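Local coordinates for protein N-acetylglucosamine 2-epimerase (Xylella fastidiosa, PDB 3GT5) that probably isomerises sugars in the manner of N-acylglucosamine 2-epimerases, though its natural substrate is not established, at residues N110-L115 / R146-A151; L155-A160 / R168-N173; L216-Y221 / W225-D230. All coordinates share one frame; numbering follows the deposited sequence.

Interaction 1: residues N110-L115 / R146-A151; sequences NHCYGL and RHFWDA
With CG set anti to its own carbonyl carbon (chi1 -71°) and the ring turned almost square to that bond (chi2 -96°), Phe148 sends its ring straight at the start of the helix that opens with Cys112. Leu115 has the same kind of first torsion (chi1 -64°), and its CD1 branch does the touching: it reaches the ring obliquely, 3.3 Å from Phe148 CE2, the two side chains crossing at about a right angle. Cys112 takes the other flank of the ring, across from the CE2 side that Leu115 touches. Its CB lies 3.8 Å from Phe148 CD1, and its SG stands 4.9 Å from the centroid of the Phe148 ring, an oblique sulfur-aromatic contact. On the same flank Cys112 N is 3.7 Å from Phe148 CE1, and at the far end Phe148 CZ meets Asn110 O at the ring edge, near its plane, at 3.9 Å. The contact between the segments is thus one aromatic ring laid against a strand-to-helix corner; His111 is the N-cap residue, and its O accepts from Leu115 N in the first turn. Phe166 meets the same ring edge-to-face, and Tyr156 of strand 155-160 packs on it too. The ring thus joins the segment between helix 133-147 and strand 149-150 to the junction of strand 104-111 with helix 112-127, within the (alpha/alpha)6 barrel known for this family.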
loop_
_atom_site.group_PDB
_atom_site.type_symbol
_atom_site.label_atom_id
_atom_site.label_comp_id
_atom_site.label_asym_id
_atom_site.label_seq_id
_atom_site.Cartn_x
_atom_site.Cartn_y
_atom_site.Cartn_z
ATOM N N ASN A 110 -4.865 -11.448 14.570
ATOM C CA ASN A 110 -3.615 -10.687 14.489
ATOM C C ASN A 110 -2.922 -10.856 13.143
ATOM O O ASN A 110 -2.288 -11.846 12.882
ATOM C CB ASN A 110 -2.683 -11.081 15.649
ATOM C CG ASN A 110 -3.143 -10.507 16.976
ATOM O OD1 ASN A 110 -3.341 -9.311 17.088
ATOM N ND2 ASN A 110 -3.286 -11.364 18.008
ATOM N N HIS A 111 -3.130 -9.887 12.264
ATOM C CA HIS A 111 -2.617 -9.933 10.908
ATOM C C HIS A 111 -1.333 -9.166 10.796
ATOM O O HIS A 111 -1.279 -8.011 11.139
ATOM C CB HIS A 111 -3.651 -9.327 9.959
ATOM C CG HIS A 111 -4.749 -10.266 9.616
ATOM N ND1 HIS A 111 -4.579 -11.334 8.760
ATOM C CD2 HIS A 111 -6.041 -10.301 10.017
ATOM C CE1 HIS A 111 -5.727 -11.977 8.636
ATOM N NE2 HIS A 111 -6.632 -11.369 9.389
ATOM N N CYS A 112 -0.293 -9.801 10.289
ATOM C CA CYS A 112 0.957 -9.102 9.994
ATOM C C CYS A 112 0.706 -7.920 9.052
ATOM O O CYS A 112 1.361 -6.885 9.174
ATOM C CB CYS A 112 1.938 -10.062 9.347
ATOM S SG CYS A 112 3.581 -9.312 9.336
ATOM N N TYR A 113 -0.216 -8.093 8.099
ATOM C CA TYR A 113 -0.582 -7.014 7.183
ATOM C C TYR A 113 -1.007 -5.765 7.971
ATOM O O TYR A 113 -0.591 -4.638 7.657
ATOM C CB TYR A 113 -1.697 -7.529 6.265
ATOM C CG TYR A 113 -2.052 -6.623 5.114
ATOM C CD1 TYR A 113 -1.660 -6.921 3.800
ATOM C CD2 TYR A 113 -2.796 -5.439 5.348
ATOM C CE1 TYR A 113 -1.992 -6.098 2.764
ATOM C CE2 TYR A 113 -3.114 -4.625 4.326
ATOM C CZ TYR A 113 -2.715 -4.944 3.037
ATOM O OH TYR A 113 -3.041 -4.129 1.979
ATOM N N GLY A 114 -1.811 -5.987 9.007
ATOM C CA GLY A 114 -2.226 -4.960 9.977
ATOM C C GLY A 114 -1.088 -4.265 10.672
ATOM O O GLY A 114 -0.999 -3.028 10.675
ATOM N N LEU A 115 -0.157 -5.040 11.212
ATOM C CA LEU A 115 1.009 -4.464 11.863
ATOM C C LEU A 115 1.932 -3.647 10.934
ATOM O O LEU A 115 2.593 -2.723 11.406
ATOM C CB LEU A 115 1.807 -5.559 12.580
ATOM C CG LEU A 115 0.985 -6.171 13.715
ATOM C CD1 LEU A 115 1.693 -7.427 14.182
ATOM C CD2 LEU A 115 0.862 -5.126 14.818
ATOM N N ARG A 146 8.958 -10.768 18.576
ATOM C CA ARG A 146 8.502 -11.773 19.543
ATOM C C ARG A 146 7.640 -12.824 18.872
ATOM O O ARG A 146 7.789 -13.997 19.178
ATOM C CB ARG A 146 7.716 -11.079 20.663
ATOM C CG ARG A 146 7.226 -11.903 21.872
ATOM C CD ARG A 146 6.736 -10.914 22.991
ATOM N NE ARG A 146 7.846 -10.008 23.370
ATOM C CZ ARG A 146 7.942 -8.671 23.195
ATOM N NH1 ARG A 146 6.947 -7.892 22.691
ATOM N NH2 ARG A 146 9.092 -8.093 23.569
ATOM N N HIS A 147 6.741 -12.420 17.972
ATOM C CA HIS A 147 5.744 -13.353 17.440
ATOM C C HIS A 147 5.827 -13.667 15.952
ATOM O O HIS A 147 5.545 -14.806 15.542
ATOM C CB HIS A 147 4.336 -12.843 17.719
ATOM C CG HIS A 147 4.034 -12.647 19.168
ATOM N ND1 HIS A 147 3.973 -13.694 20.071
ATOM C CD2 HIS A 147 3.702 -11.528 19.858
ATOM C CE1 HIS A 147 3.624 -13.217 21.259
ATOM N NE2 HIS A 147 3.460 -11.908 21.158
ATOM N N PHE A 148 6.121 -12.665 15.127
ATOM C CA PHE A 148 5.970 -12.811 13.695
ATOM C C PHE A 148 7.247 -13.140 12.915
ATOM O O PHE A 148 7.217 -13.774 11.890
ATOM C CB PHE A 148 5.364 -11.524 13.112
ATOM C CG PHE A 148 3.945 -11.322 13.464
ATOM C CD1 PHE A 148 2.929 -11.722 12.590
ATOM C CD2 PHE A 148 3.596 -10.724 14.659
ATOM C CE1 PHE A 148 1.625 -11.547 12.899
ATOM C CE2 PHE A 148 2.237 -10.548 14.990
ATOM C CZ PHE A 148 1.262 -10.956 14.107
ATOM N N TRP A 149 8.386 -12.629 13.361
ATOM C CA TRP A 149 9.619 -12.772 12.616
ATOM C C TRP A 149 10.108 -14.214 12.600
ATOM O O TRP A 149 10.126 -14.890 13.639
ATOM C CB TRP A 149 10.673 -11.870 13.229
ATOM C CG TRP A 149 11.977 -11.903 12.541
ATOM C CD1 TRP A 149 13.174 -12.181 13.132
ATOM C CD2 TRP A 149 12.282 -11.547 11.167
ATOM N NE1 TRP A 149 14.190 -12.076 12.221
ATOM C CE2 TRP A 149 13.670 -11.692 11.006
ATOM C CE3 TRP A 149 11.513 -11.156 10.058
ATOM C CZ2 TRP A 149 14.323 -11.431 9.792
ATOM C CZ3 TRP A 149 12.163 -10.896 8.856
ATOM C CH2 TRP A 149 13.552 -11.021 8.732
ATOM N N ASP A 150 10.501 -14.695 11.433
ATOM C CA ASP A 150 11.104 -16.042 11.312
ATOM C C ASP A 150 12.507 -15.881 10.740
ATOM O O ASP A 150 12.716 -15.881 9.502
ATOM C CB ASP A 150 10.190 -16.880 10.412
ATOM C CG ASP A 150 10.489 -18.378 10.439
ATOM O OD1 ASP A 150 11.497 -18.843 11.015
ATOM O OD2 ASP A 150 9.661 -19.057 9.805
ATOM N N ALA A 151 13.499 -15.776 11.627
ATOM C CA ALA A 151 14.882 -15.501 11.185
ATOM C C ALA A 151 15.444 -16.499 10.149
ATOM O O ALA A 151 16.205 -16.119 9.259
ATOM C CB ALA A 151 15.801 -15.467 12.417
#

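Interaction 2: residues L155-A160 / R168-N173; sequences LYKDEA and RYRGQN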
loop_
_atom_site.group_PDB
_atom_site.type_symbol
_atom_site.label_atom_id
_atom_site.label_comp_id
_atom_site.label_asym_id
_atom_site.label_seq_id
_atom_site.Cartn_x
_atom_site.Cartn_y
_atom_site.Cartn_z
ATOM N N LEU A 155 11.818 -13.651 6.747
ATOM C CA LEU A 155 10.456 -13.162 6.481
ATOM C C LEU A 155 9.491 -13.299 7.666
ATOM O O LEU A 155 9.664 -14.184 8.522
ATOM C CB LEU A 155 9.885 -13.939 5.281
ATOM C CG LEU A 155 10.614 -13.765 3.969
ATOM C CD1 LEU A 155 10.247 -14.866 2.967
ATOM C CD2 LEU A 155 10.326 -12.371 3.417
ATOM N N TYR A 156 8.429 -12.473 7.694
ATOM C CA TYR A 156 7.419 -12.518 8.716
ATOM C C TYR A 156 6.340 -13.529 8.340
ATOM O O TYR A 156 5.939 -13.639 7.155
ATOM C CB TYR A 156 6.763 -11.131 8.921
ATOM C CG TYR A 156 7.722 -10.100 9.486
ATOM C CD1 TYR A 156 7.967 -10.006 10.858
ATOM C CD2 TYR A 156 8.410 -9.237 8.648
ATOM C CE1 TYR A 156 8.885 -9.082 11.352
ATOM C CE2 TYR A 156 9.294 -8.309 9.148
ATOM C CZ TYR A 156 9.513 -8.226 10.477
ATOM O OH TYR A 156 10.403 -7.280 10.912
ATOM N N LYS A 157 5.863 -14.222 9.365
ATOM C CA LYS A 157 4.650 -15.043 9.281
ATOM C C LYS A 157 3.433 -14.153 9.142
ATOM O O LYS A 157 3.482 -12.970 9.479
ATOM C CB LYS A 157 4.539 -15.915 10.532
ATOM C CG LYS A 157 5.778 -16.794 10.713
ATOM C CD LYS A 157 5.623 -17.828 11.822
ATOM C CE LYS A 157 5.389 -17.184 13.165
ATOM N NZ LYS A 157 5.837 -18.090 14.258
ATOM N N ASP A 158 2.322 -14.708 8.683
ATOM C CA ASP A 158 1.194 -13.837 8.309
ATOM C C ASP A 158 0.110 -13.592 9.345
ATOM O O ASP A 158 -0.372 -12.478 9.497
ATOM C CB ASP A 158 0.542 -14.378 7.064
ATOM C CG ASP A 158 0.232 -13.292 6.075
ATOM O OD1 ASP A 158 -0.965 -12.913 6.000
ATOM O OD2 ASP A 158 1.182 -12.837 5.375
ATOM N N GLU A 159 -0.367 -14.644 10.005
ATOM C CA GLU A 159 -1.655 -14.546 10.665
ATOM C C GLU A 159 -1.692 -15.443 11.913
ATOM O O GLU A 159 -1.376 -16.603 11.808
ATOM C CB GLU A 159 -2.780 -14.974 9.719
ATOM C CG GLU A 159 -4.188 -14.877 10.347
ATOM C CD GLU A 159 -5.255 -15.608 9.564
ATOM O OE1 GLU A 159 -5.165 -15.633 8.310
ATOM O OE2 GLU A 159 -6.209 -16.119 10.218
ATOM N N ALA A 160 -2.093 -14.875 13.049
ATOM C CA ALA A 160 -2.206 -15.587 14.316
ATOM C C ALA A 160 -3.525 -15.201 14.992
ATOM O O ALA A 160 -4.083 -14.100 14.784
ATOM C CB ALA A 160 -0.976 -15.307 15.207
ATOM N N ARG A 168 -0.456 -21.844 8.961
ATOM C CA ARG A 168 0.661 -22.215 8.100
ATOM C C ARG A 168 0.808 -21.337 6.857
ATOM O O ARG A 168 1.733 -21.538 6.096
ATOM C CB ARG A 168 0.569 -23.684 7.670
ATOM C CG ARG A 168 1.011 -24.605 8.816
ATOM C CD ARG A 168 0.961 -26.090 8.437
ATOM N NE ARG A 168 -0.435 -26.465 8.254
ATOM C CZ ARG A 168 -1.036 -26.701 7.093
ATOM N NH1 ARG A 168 -2.317 -27.018 7.086
ATOM N NH2 ARG A 168 -0.382 -26.646 5.956
ATOM N N TYR A 169 -0.123 -20.413 6.643
ATOM C CA TYR A 169 -0.099 -19.595 5.436
ATOM C C TYR A 169 1.157 -18.674 5.497
ATOM O O TYR A 169 1.450 -18.088 6.556
ATOM C CB TYR A 169 -1.348 -18.749 5.351
ATOM C CG TYR A 169 -1.292 -17.746 4.231
ATOM C CD1 TYR A 169 -1.543 -18.132 2.933
ATOM C CD2 TYR A 169 -0.992 -16.417 4.466
ATOM C CE1 TYR A 169 -1.469 -17.252 1.902
ATOM C CE2 TYR A 169 -0.905 -15.520 3.429
ATOM C CZ TYR A 169 -1.145 -15.920 2.145
ATOM O OH TYR A 169 -1.061 -15.037 1.075
ATOM N N ARG A 170 1.865 -18.529 4.394
ATOM C CA ARG A 170 2.898 -17.527 4.283
ATOM C C ARG A 170 2.577 -16.679 3.025
ATOM O O ARG A 170 2.257 -17.229 1.939
ATOM C CB ARG A 170 4.254 -18.191 4.158
ATOM C CG ARG A 170 4.633 -19.063 5.373
ATOM C CD ARG A 170 4.864 -18.255 6.599
ATOM N NE ARG A 170 5.167 -19.152 7.730
ATOM C CZ ARG A 170 4.296 -19.646 8.585
ATOM N NH1 ARG A 170 2.999 -19.308 8.561
ATOM N NH2 ARG A 170 4.753 -20.462 9.539
ATOM N N GLY A 171 2.746 -15.359 3.153
ATOM C CA GLY A 171 2.249 -14.417 2.167
ATOM C C GLY A 171 3.262 -13.353 1.848
ATOM O O GLY A 171 3.931 -12.845 2.765
ATOM N N GLN A 172 3.382 -13.004 0.558
ATOM C CA GLN A 172 4.328 -11.953 0.165
ATOM C C GLN A 172 3.772 -10.574 0.575
ATOM O O GLN A 172 4.576 -9.648 0.855
ATOM C CB GLN A 172 4.709 -12.017 -1.338
ATOM C CG GLN A 172 3.692 -11.378 -2.297
ATOM C CD GLN A 172 3.862 -9.865 -2.371
ATOM O OE1 GLN A 172 5.000 -9.400 -2.331
ATOM N NE2 GLN A 172 2.767 -9.119 -2.516
ATOM N N ASN A 173 2.434 -10.418 0.579
ATOM C CA ASN A 173 1.807 -9.079 0.676
ATOM C C ASN A 173 2.095 -8.371 1.997
ATOM O O ASN A 173 2.488 -7.188 2.003
ATOM C CB ASN A 173 0.295 -9.223 0.455
ATOM C CG ASN A 173 -0.372 -7.960 -0.044
ATOM O OD1 ASN A 173 0.237 -6.934 -0.191
ATOM N ND2 ASN A 173 -1.642 -8.067 -0.361
HETATM O O HOH W 1 3.571 -14.284 5.732
HETATM O O HOH W 2 0.432 -17.205 9.022
#
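Asp158 meets Tyr169 from its first side-chain carbon onward. Its CB lies 3.6 Å from Tyr169 CD2, and CG comes in at the ring edge, near the ring plane, 3.6 Å from Tyr169 CE2; the carboxylate stands almost upright to that ring, the planes 87° apart. At the tip the two oxygens part company. OD1 stays near Tyr169 CE2 and is held in a salt bridge by Arg241, which also makes a cation-pi contact with Tyr169. OD2 turns toward the backbone of Gly171 and is hydrogen-bonded to water 1, with 2.8 Å between Asp158 OD2 and the water oxygen. That water also accepts from Gly171 N at 2.9 Å and lies 2.8 Å from Tyr156 O, so it bridges the segments where the direct gap from Asp158 OD2 to Gly171 N is 3.7 Å. A second bridge, water 2, accepts from Glu159 N and probably donates to Tyr169 O. Alongside, in one of its two conformers, Lys157 lays its CG and CD over one face of the Arg170 guanidinium. Arg170, bent at chi2 (-68°), bonds through NH1 to Tyr169 O at 2.8 Å and to Thr167 O. The polar links between the two segments therefore run through water, while the buried Asp158 carboxylate has on one oxygen a salt bridge to Arg241, itself also paired with Glu159, and on the other a water.

Interaction 3: residues L216-Y221 / W225-D230; sequences LVWEHY and WEVDWD
Trp218 and Val227 make the tight end of this contact: Val227 CG1 sits over one face of the indole, 3.4 Å from Trp218 CD1. Trp218, its CG anti to the backbone N (chi1 -174°), also gives its NE1 to Asp228 O at 2.9 Å; the donor lies above the carbonyl plane, and the oxygen is tilted slightly from the indole plane. Trp229 turns an edge to the Trp218 face, six-membered ring centroids 4.8 Å apart and planes at 54°. Next to them, Asp228 N donates to His220 O (2.9 Å) beside the single bridge between Tyr221 and Val227. Tyr221, also buried, packs its CD2 3.6 Å from Trp225 CZ3, the two rings oblique to each other.

The outer side is looser and wetter. Glu226 is exposed and pairs with Lys212, while water 3 spans Tyr221 O and Asp228 OD2 at 2.8 and 2.7 Å from those two atoms. Asp228 OD1 accepts from Asp230 N at 3.1 Å. Overall this is a loop, on the way to helix 247-263, that crosses strand 220-221 through one beta bridge and ends in an Asx turn.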
loop_
_atom_site.group_PDB
_atom_site.type_symbol
_atom_site.label_atom_id
_atom_site.label_comp_id
_atom_site.label_asym_id
_atom_site.label_seq_id
_atom_site.Cartn_x
_atom_site.Cartn_y
_atom_site.Cartn_z
ATOM N N LEU A 216 8.900 -13.628 -11.254
ATOM C CA LEU A 216 7.900 -12.704 -10.713
ATOM C C LEU A 216 7.522 -13.159 -9.318
ATOM O O LEU A 216 7.786 -14.302 -8.948
ATOM C CB LEU A 216 6.657 -12.631 -11.596
ATOM C CG LEU A 216 6.837 -12.017 -12.987
ATOM C CD1 LEU A 216 5.459 -12.006 -13.670
ATOM C CD2 LEU A 216 7.407 -10.603 -12.929
ATOM N N VAL A 217 6.933 -12.264 -8.529
ATOM C CA VAL A 217 6.571 -12.550 -7.154
ATOM C C VAL A 217 5.130 -13.079 -7.078
ATOM O O VAL A 217 4.168 -12.359 -7.340
ATOM C CB VAL A 217 6.729 -11.300 -6.246
ATOM C CG1 VAL A 217 6.323 -11.591 -4.802
ATOM C CG2 VAL A 217 8.174 -10.725 -6.341
ATOM N N TRP A 218 4.999 -14.346 -6.731
ATOM C CA TRP A 218 3.711 -14.970 -6.452
ATOM C C TRP A 218 3.265 -14.603 -5.036
ATOM O O TRP A 218 4.110 -14.288 -4.176
ATOM C CB TRP A 218 3.871 -16.496 -6.608
ATOM C CG TRP A 218 2.619 -17.271 -6.497
ATOM C CD1 TRP A 218 2.225 -18.028 -5.429
ATOM C CD2 TRP A 218 1.581 -17.413 -7.491
ATOM N NE1 TRP A 218 1.008 -18.607 -5.682
ATOM C CE2 TRP A 218 0.590 -18.259 -6.933
ATOM C CE3 TRP A 218 1.393 -16.908 -8.797
ATOM C CZ2 TRP A 218 -0.589 -18.597 -7.617
ATOM C CZ3 TRP A 218 0.231 -17.258 -9.494
ATOM C CH2 TRP A 218 -0.734 -18.103 -8.908
ATOM N N GLU A 219 1.963 -14.601 -4.764
ATOM C CA GLU A 219 1.445 -14.108 -3.496
ATOM C C GLU A 219 1.526 -15.093 -2.348
ATOM O O GLU A 219 1.768 -14.693 -1.204
ATOM C CB GLU A 219 -0.013 -13.699 -3.611
ATOM C CG GLU A 219 -0.293 -12.567 -4.574
ATOM C CD GLU A 219 0.279 -11.241 -4.138
ATOM O OE1 GLU A 219 0.225 -10.895 -2.932
ATOM O OE2 GLU A 219 0.834 -10.527 -5.016
ATOM N N HIS A 220 1.285 -16.374 -2.639
ATOM C CA HIS A 220 0.950 -17.368 -1.601
ATOM C C HIS A 220 1.936 -18.520 -1.494
ATOM O O HIS A 220 2.386 -19.043 -2.482
ATOM C CB HIS A 220 -0.406 -17.968 -1.910
ATOM C CG HIS A 220 -1.432 -16.949 -2.222
ATOM N ND1 HIS A 220 -1.718 -15.916 -1.355
ATOM C CD2 HIS A 220 -2.214 -16.766 -3.310
ATOM C CE1 HIS A 220 -2.680 -15.168 -1.876
ATOM N NE2 HIS A 220 -2.990 -15.655 -3.063
ATOM N N TYR A 221 2.288 -18.870 -0.266
ATOM C CA TYR A 221 3.281 -19.886 -0.012
ATOM C C TYR A 221 2.877 -20.800 1.162
ATOM O O TYR A 221 2.011 -20.497 1.963
ATOM C CB TYR A 221 4.657 -19.258 0.296
ATOM C CG TYR A 221 5.127 -18.301 -0.754
ATOM C CD1 TYR A 221 5.991 -18.695 -1.780
ATOM C CD2 TYR A 221 4.672 -16.979 -0.739
ATOM C CE1 TYR A 221 6.407 -17.773 -2.778
ATOM C CE2 TYR A 221 5.073 -16.069 -1.723
ATOM C CZ TYR A 221 5.938 -16.477 -2.736
ATOM O OH TYR A 221 6.343 -15.587 -3.729
ATOM N N TRP A 225 7.924 -21.745 2.723
ATOM C CA TRP A 225 8.034 -20.752 1.694
ATOM C C TRP A 225 8.225 -21.322 0.280
ATOM O O TRP A 225 8.824 -20.700 -0.578
ATOM C CB TRP A 225 9.085 -19.701 2.046
ATOM C CG TRP A 225 8.637 -18.788 3.141
ATOM C CD1 TRP A 225 8.864 -18.930 4.481
ATOM C CD2 TRP A 225 7.846 -17.614 2.985
ATOM N NE1 TRP A 225 8.286 -17.885 5.171
ATOM C CE2 TRP A 225 7.680 -17.049 4.266
ATOM C CE3 TRP A 225 7.300 -16.959 1.883
ATOM C CZ2 TRP A 225 6.949 -15.867 4.469
ATOM C CZ3 TRP A 225 6.594 -15.808 2.075
ATOM C CH2 TRP A 225 6.419 -15.270 3.359
ATOM N N GLU A 226 7.640 -22.492 0.037
ATOM C CA GLU A 226 7.467 -23.000 -1.330
ATOM C C GLU A 226 6.119 -22.487 -1.875
ATOM O O GLU A 226 5.182 -22.260 -1.127
ATOM C CB GLU A 226 7.470 -24.532 -1.344
ATOM C CG GLU A 226 8.823 -25.109 -0.954
ATOM C CD GLU A 226 9.948 -24.624 -1.825
ATOM O OE1 GLU A 226 9.802 -24.620 -3.064
ATOM O OE2 GLU A 226 11.013 -24.227 -1.286
ATOM N N VAL A 227 6.049 -22.309 -3.179
ATOM C CA VAL A 227 4.881 -21.691 -3.792
ATOM C C VAL A 227 3.622 -22.534 -3.553
ATOM O O VAL A 227 3.650 -23.771 -3.741
ATOM C CB VAL A 227 5.075 -21.505 -5.316
ATOM C CG1 VAL A 227 3.756 -20.996 -5.923
ATOM C CG2 VAL A 227 6.228 -20.526 -5.590
ATOM N N ASP A 228 2.534 -21.883 -3.160
ATOM C CA ASP A 228 1.200 -22.497 -3.065
ATOM C C ASP A 228 0.426 -22.005 -4.301
ATOM O O ASP A 228 -0.113 -20.940 -4.319
ATOM C CB ASP A 228 0.503 -22.120 -1.751
ATOM C CG ASP A 228 -0.847 -22.824 -1.560
ATOM O OD1 ASP A 228 -1.395 -23.340 -2.578
ATOM O OD2 ASP A 228 -1.357 -22.834 -0.419
ATOM N N TRP A 229 0.369 -22.817 -5.340
ATOM C CA TRP A 229 -0.269 -22.381 -6.580
ATOM C C TRP A 229 -1.808 -22.347 -6.510
ATOM O O TRP A 229 -2.423 -21.761 -7.383
ATOM C CB TRP A 229 0.163 -23.296 -7.718
ATOM C CG TRP A 229 1.601 -23.276 -8.028
ATOM C CD1 TRP A 229 2.513 -24.257 -7.730
ATOM C CD2 TRP A 229 2.317 -22.260 -8.706
ATOM N NE1 TRP A 229 3.744 -23.912 -8.188
ATOM C CE2 TRP A 229 3.662 -22.692 -8.806
ATOM C CE3 TRP A 229 1.967 -21.015 -9.246
ATOM C CZ2 TRP A 229 4.641 -21.920 -9.419
ATOM C CZ3 TRP A 229 2.945 -20.245 -9.874
ATOM C CH2 TRP A 229 4.265 -20.703 -9.954
ATOM N N ASP A 230 -2.407 -23.028 -5.528
ATOM C CA ASP A 230 -3.850 -23.215 -5.441
ATOM C C ASP A 230 -4.572 -22.342 -4.401
ATOM O O ASP A 230 -5.808 -22.368 -4.300
ATOM C CB ASP A 230 -4.147 -24.681 -5.121
ATOM C CG ASP A 230 -3.943 -25.597 -6.311
ATOM O OD1 ASP A 230 -3.939 -25.129 -7.462
ATOM O OD2 ASP A 230 -3.847 -26.821 -6.063
HETATM O O HOH W 3 -0.531 -21.648 1.907
#

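Along the chain the contacts run in series, interaction 1 closing before interaction 2 opens and interaction 2 before interaction 3. Interactions 1 and 2 lie about 7 Å apart between centres and share one antiparallel sheet: strand 155-160 runs between strands 104-111 and 149-150, with probable backbone bonds pairing Asn110 with Ala160 and Cys112 with Asp158. Interactions 2 and 3, about 11 Å apart between centres, meet through the two-stranded sheet of 170-171 and 220-221 and through the hydroxyl of Tyr169 on His220. Interactions 1 and 3, about 18 Å apart between centres, do not touch. Interaction 2 therefore touches both others, through the five-stranded sheet in one case and the two-stranded sheet in the other.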